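Local coordinates for protein scallop myosin (Argopecten irradians, PDB 1WDC) that serves as the regulatory light chain of molluscan striated-muscle myosin, binding a divalent cation and taking part in the calcium control of contraction, at residues S25-V29 with D39-I43; T83-I89 with T145-S151. All coordinates share one frame; numbering follows the deposited sequence.

Interactions 1 and 2 sit on opposite sides of the chain's centre, with their own centres about 29 Å apart and nearest atoms about 17 Å apart, so neither touches the other. Each joins a pair of helices, but not the same pair: 25-29 with 39-43 brings helix 14-27 to helix 37-47, neighbours across a single metal-binding loop, whereas 83-89 with 145-151 sets the start of helix 86-94 against the end of helix 141-149, more than fifty residues later. Interaction 1 is mostly buried and combines branched aliphatic packing with two magnesium-bound carboxylates. Interaction 2 is partly buried, metal-free, and mixes aliphatic contacts with a lysine-carbonyl and a less certain serine-carboxylate hydrogen bond.

Interaction 1 (S25-V29 with D39-I43); sequences SMIDV and DIKAI. With MG (magnesium ion), chain D.
Asp28 and Asp39 hold one magnesium ion between them, at the two ends of the EF-hand loop that links helix 14-27 to helix 37-47. Asp28 OD1 lies 2.4 Å from the ion and Asp39 OD2 2.3 Å; Asp30, Asp32, the carbonyl O of Phe34 and a water complete the six ligands seen. The two side chains run side by side in the same direction, yet their carboxylate planes are turned 81° apart, each giving the metal one oxygen. Asp28 directs its CG anti to the backbone N (chi1 175°), which carries the carboxylate into the loop, where OD2 accepts a hydrogen bond from Gly33 N. Asp39 OD2 takes a weak one from Ser36 OG.

The tight part lies at Asp39, whose CB is 3.3 Å from Ile27 O and whose OD1 is 3.4 Å from Val29 CB. From there the contacts widen outward. Val29 turns CG2 inward, 3.8 Å from Ile43 CB, and Ile43 CG1 rests 3.7 Å from the carbonyl Met26 O. The buried Ile27 meets Ile43 more loosely, CG2 to CG2, and also packs on Val35; apolar side chains of another protein chain pack on Met26, Ile27 and Ile43. The other branch of Val29, CG1, is at the exposed rim, 4.2 Å from Ala42 CB. At the Met26 edge, partly exposed, the chain bends at chi3 (77°) to swing its methyl toward Ile43, crossing that side chain at about a right angle with CE 4.1 Å from CD1.

Interaction 2 (T83-I89 with T145-S151); sequences TDSEETI and TAMIKGS
Glu86, in the first turn of helix 86-94, lies across Thr145 and reaches Ser151 just past the end of helix 141-149; it can be followed outward from CB. With chi1 at -156°, CB sends CG away from the backbone N and over the neighbouring helix, where CG touches Thr145 CG2. Beyond CG the chain is extended, bringing CD close to Ser151 OG. OE1 accepts a hydrogen bond from that hydroxyl (OE1 to OG 2.6 Å), but OG lies over the carboxylate, 53° out of its plane and near both oxygens, and Ser151 is poorly ordered, so the exact geometry is doubtful. OE2 meets Ser151 OG at 2.9 Å and Ala146 CA at 3.3 Å. Replaced by an alanine, Glu86 would probably leave the Ser151 hydroxyl without this acceptor and remove its own part of the packing on Thr145 CG2.

Lys149 works in the reverse direction. Bent at chi2 and chi3, it lays CD on Ile89 CD1 at a tight 3.5 Å, and NZ donates a hydrogen bond to Asp84 O (3.0 Å), from 36° above the carbonyl plane. Ile89 also packs by CB on the methyl of Thr145; the hydroxyl OG1 of that residue is hydrogen-bonded to Tyr141 O. No salt bridge forms between the two segments: aliphatic stems and the lysine-carbonyl bond join these helix ends, with the serine contact a less certain addition.

Interaction 1 (S25-V29 with D39-I43)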
loop_
_atom_site.group_PDB
_atom_site.type_symbol
_atom_site.label_atom_id
_atom_site.label_comp_id
_atom_site.label_asym_id
_atom_site.label_seq_id
_atom_site.Cartn_x
_atom_site.Cartn_y
_atom_site.Cartn_z
ATOM N N SER B 25 -18.251 28.345 26.231
ATOM C CA SER B 25 -18.847 29.073 27.352
ATOM C C SER B 25 -18.619 28.423 28.737
ATOM O O SER B 25 -19.016 28.964 29.777
ATOM C CB SER B 25 -20.343 29.285 27.082
ATOM O OG SER B 25 -20.987 28.058 26.803
ATOM N N MET B 26 -17.904 27.305 28.746
ATOM C CA MET B 26 -17.421 26.685 29.978
ATOM C C MET B 26 -15.949 27.017 30.169
ATOM O O MET B 26 -15.454 27.045 31.302
ATOM C CB MET B 26 -17.565 25.176 29.881
ATOM C CG MET B 26 -18.722 24.615 30.639
ATOM S SD MET B 26 -18.419 22.878 30.836
ATOM C CE MET B 26 -17.161 22.868 32.175
ATOM N N ILE B 27 -15.227 27.067 29.048
ATOM C CA ILE B 27 -13.850 27.543 29.037
ATOM C C ILE B 27 -13.834 29.035 29.372
ATOM O O ILE B 27 -12.921 29.503 30.040
ATOM C CB ILE B 27 -13.187 27.342 27.660
ATOM C CG1 ILE B 27 -13.256 25.865 27.264
ATOM C CG2 ILE B 27 -11.737 27.818 27.690
ATOM C CD1 ILE B 27 -12.655 25.577 25.870
ATOM N N ASP B 28 -14.854 29.767 28.931
ATOM C CA ASP B 28 -14.918 31.200 29.172
ATOM C C ASP B 28 -15.394 31.504 30.593
ATOM O O ASP B 28 -16.417 32.160 30.812
ATOM C CB ASP B 28 -15.827 31.869 28.150
ATOM C CG ASP B 28 -16.019 33.327 28.428
ATOM O OD1 ASP B 28 -15.094 33.946 28.984
ATOM O OD2 ASP B 28 -17.147 33.803 28.243
ATOM N N VAL B 29 -14.533 31.177 31.546
ATOM C CA VAL B 29 -14.945 31.009 32.933
ATOM C C VAL B 29 -15.634 32.250 33.528
ATOM O O VAL B 29 -16.711 32.128 34.129
ATOM C CB VAL B 29 -13.730 30.542 33.797
ATOM C CG1 VAL B 29 -14.063 30.625 35.270
ATOM C CG2 VAL B 29 -13.362 29.088 33.443
ATOM N N ASP B 39 -8.671 32.237 32.294
ATOM C CA ASP B 39 -9.840 31.353 32.121
ATOM C C ASP B 39 -9.434 29.894 31.882
ATOM O O ASP B 39 -9.979 28.970 32.485
ATOM C CB ASP B 39 -10.641 31.776 30.905
ATOM C CG ASP B 39 -11.559 32.932 31.168
ATOM O OD1 ASP B 39 -12.107 33.105 32.284
ATOM O OD2 ASP B 39 -11.790 33.622 30.182
ATOM N N ILE B 40 -8.645 29.709 30.829
ATOM C CA ILE B 40 -7.978 28.443 30.556
ATOM C C ILE B 40 -7.366 27.803 31.814
ATOM O O ILE B 40 -7.538 26.612 32.023
ATOM C CB ILE B 40 -6.891 28.657 29.487
ATOM C CG1 ILE B 40 -7.525 29.067 28.175
ATOM C CG2 ILE B 40 -6.088 27.390 29.255
ATOM C CD1 ILE B 40 -6.484 29.358 27.168
ATOM N N LYS B 41 -6.635 28.577 32.630
ATOM C CA LYS B 41 -6.066 28.102 33.906
ATOM C C LYS B 41 -7.134 27.749 34.927
ATOM O O LYS B 41 -7.069 26.682 35.529
ATOM C CB LYS B 41 -5.143 29.144 34.523
ATOM C CG LYS B 41 -4.519 28.763 35.876
ATOM C CD LYS B 41 -3.241 29.595 36.133
ATOM C CE LYS B 41 -2.695 29.456 37.557
ATOM N NZ LYS B 41 -3.785 29.595 38.578
ATOM N N ALA B 42 -8.146 28.594 35.080
ATOM C CA ALA B 42 -9.187 28.297 36.035
ATOM C C ALA B 42 -9.922 26.982 35.664
ATOM O O ALA B 42 -10.066 26.085 36.507
ATOM C CB ALA B 42 -10.145 29.444 36.109
ATOM N N ILE B 43 -10.341 26.855 34.394
ATOM C CA ILE B 43 -11.011 25.647 33.889
ATOM C C ILE B 43 -10.102 24.407 33.858
ATOM O O ILE B 43 -10.540 23.348 34.271
ATOM C CB ILE B 43 -11.650 25.889 32.474
ATOM C CG1 ILE B 43 -12.695 24.806 32.148
ATOM C CG2 ILE B 43 -10.583 25.893 31.386
ATOM C CD1 ILE B 43 -13.557 24.334 33.317
HETATM MG MG MG D . -13.204 35.346 29.576
HETATM O O HOH W 1 -11.129 36.527 29.940
#

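Interaction 2 (T83-I89 with T145-S151)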
loop_
_atom_site.group_PDB
_atom_site.type_symbol
_atom_site.label_atom_id
_atom_site.label_comp_id
_atom_site.label_asym_id
_atom_site.label_seq_id
_atom_site.Cartn_x
_atom_site.Cartn_y
_atom_site.Cartn_z
ATOM N N THR B 83 -7.964 16.824 6.189
ATOM C CA THR B 83 -7.951 15.441 6.585
ATOM C C THR B 83 -9.106 14.780 5.810
ATOM O O THR B 83 -9.964 15.467 5.250
ATOM C CB THR B 83 -8.132 15.360 8.112
ATOM O OG1 THR B 83 -8.068 13.997 8.549
ATOM C CG2 THR B 83 -9.462 15.967 8.517
ATOM N N ASP B 84 -8.991 13.473 5.590
ATOM C CA ASP B 84 -9.905 12.733 4.728
ATOM C C ASP B 84 -11.191 12.380 5.443
ATOM O O ASP B 84 -11.197 12.269 6.657
ATOM C CB ASP B 84 -9.207 11.479 4.225
ATOM C CG ASP B 84 -8.210 11.787 3.121
ATOM O OD1 ASP B 84 -8.676 12.029 1.979
ATOM O OD2 ASP B 84 -6.984 11.862 3.391
ATOM N N SER B 85 -12.292 12.261 4.707
ATOM C CA SER B 85 -13.531 11.801 5.304
ATOM C C SER B 85 -13.427 10.382 5.860
ATOM O O SER B 85 -12.501 9.657 5.531
ATOM C CB SER B 85 -14.633 11.835 4.279
ATOM O OG SER B 85 -14.273 11.020 3.189
ATOM N N GLU B 86 -14.433 9.966 6.628
ATOM C CA GLU B 86 -14.405 8.673 7.294
ATOM C C GLU B 86 -14.559 7.559 6.283
ATOM O O GLU B 86 -13.926 6.498 6.389
ATOM C CB GLU B 86 -15.525 8.571 8.313
ATOM C CG GLU B 86 -15.233 7.565 9.412
ATOM C CD GLU B 86 -16.379 7.394 10.406
ATOM O OE1 GLU B 86 -17.210 8.319 10.523
ATOM O OE2 GLU B 86 -16.403 6.374 11.132
ATOM N N GLU B 87 -15.345 7.843 5.259
ATOM C CA GLU B 87 -15.553 6.889 4.187
ATOM C C GLU B 87 -14.271 6.638 3.394
ATOM O O GLU B 87 -13.915 5.488 3.137
ATOM C CB GLU B 87 -16.654 7.390 3.260
ATOM C CG GLU B 87 -16.948 6.450 2.101
ATOM C CD GLU B 87 -17.905 7.062 1.100
ATOM O OE1 GLU B 87 -17.569 8.124 0.511
ATOM O OE2 GLU B 87 -19.006 6.489 0.930
ATOM N N THR B 88 -13.542 7.714 3.097
ATOM C CA THR B 88 -12.256 7.613 2.416
ATOM C C THR B 88 -11.250 6.769 3.200
ATOM O O THR B 88 -10.540 5.956 2.621
ATOM C CB THR B 88 -11.630 8.999 2.171
ATOM O OG1 THR B 88 -12.466 9.746 1.292
ATOM C CG2 THR B 88 -10.255 8.866 1.524
ATOM N N ILE B 89 -11.179 7.006 4.504
ATOM C CA ILE B 89 -10.261 6.285 5.387
ATOM C C ILE B 89 -10.677 4.822 5.578
ATOM O O ILE B 89 -9.853 3.929 5.480
ATOM C CB ILE B 89 -10.140 6.968 6.790
ATOM C CG1 ILE B 89 -9.753 8.456 6.650
ATOM C CG2 ILE B 89 -9.076 6.226 7.646
ATOM C CD1 ILE B 89 -9.876 9.272 7.950
ATOM N N THR B 145 -11.318 3.819 12.591
ATOM C CA THR B 145 -11.579 4.976 11.749
ATOM C C THR B 145 -12.522 5.978 12.424
ATOM O O THR B 145 -12.216 7.169 12.450
ATOM C CB THR B 145 -12.150 4.545 10.389
ATOM O OG1 THR B 145 -11.203 3.696 9.719
ATOM C CG2 THR B 145 -12.439 5.751 9.534
ATOM N N ALA B 146 -13.645 5.506 12.976
ATOM C CA ALA B 146 -14.515 6.330 13.810
ATOM C C ALA B 146 -13.762 7.043 14.959
ATOM O O ALA B 146 -13.821 8.257 15.072
ATOM C CB ALA B 146 -15.633 5.485 14.358
ATOM N N MET B 147 -12.952 6.296 15.705
ATOM C CA MET B 147 -12.076 6.834 16.740
ATOM C C MET B 147 -11.154 7.918 16.219
ATOM O O MET B 147 -10.861 8.876 16.924
ATOM C CB MET B 147 -11.217 5.721 17.345
ATOM C CG MET B 147 -9.875 6.196 17.902
ATOM S SD MET B 147 -9.132 5.064 19.120
ATOM C CE MET B 147 -7.564 4.807 18.379
ATOM N N ILE B 148 -10.551 7.663 15.066
ATOM C CA ILE B 148 -9.625 8.596 14.420
ATOM C C ILE B 148 -10.319 9.827 13.796
ATOM O O ILE B 148 -9.702 10.879 13.653
ATOM C CB ILE B 148 -8.779 7.826 13.392
ATOM C CG1 ILE B 148 -7.402 7.617 13.959
ATOM C CG2 ILE B 148 -8.705 8.508 12.026
ATOM C CD1 ILE B 148 -6.386 7.551 12.863
ATOM N N LYS B 149 -11.636 9.743 13.606
ATOM C CA LYS B 149 -12.410 10.838 13.052
ATOM C C LYS B 149 -13.436 11.405 14.015
ATOM O O LYS B 149 -14.156 12.328 13.659
ATOM C CB LYS B 149 -13.115 10.392 11.786
ATOM C CG LYS B 149 -12.170 10.097 10.666
ATOM C CD LYS B 149 -12.324 11.119 9.585
ATOM C CE LYS B 149 -11.717 12.470 9.974
ATOM N NZ LYS B 149 -12.251 13.626 9.149
ATOM N N GLY B 150 -13.575 10.789 15.188
ATOM C CA GLY B 150 -14.478 11.299 16.212
ATOM C C GLY B 150 -15.926 10.837 16.172
ATOM O O GLY B 150 -16.708 11.177 17.054
ATOM N N SER B 151 -16.312 10.124 15.120
ATOM C CA SER B 151 -17.643 9.526 15.047
ATOM C C SER B 151 -17.701 8.366 16.028
ATOM O O SER B 151 -18.648 7.572 16.006
ATOM C CB SER B 151 -17.894 9.016 13.637
ATOM O OG SER B 151 -16.677 8.538 13.097
#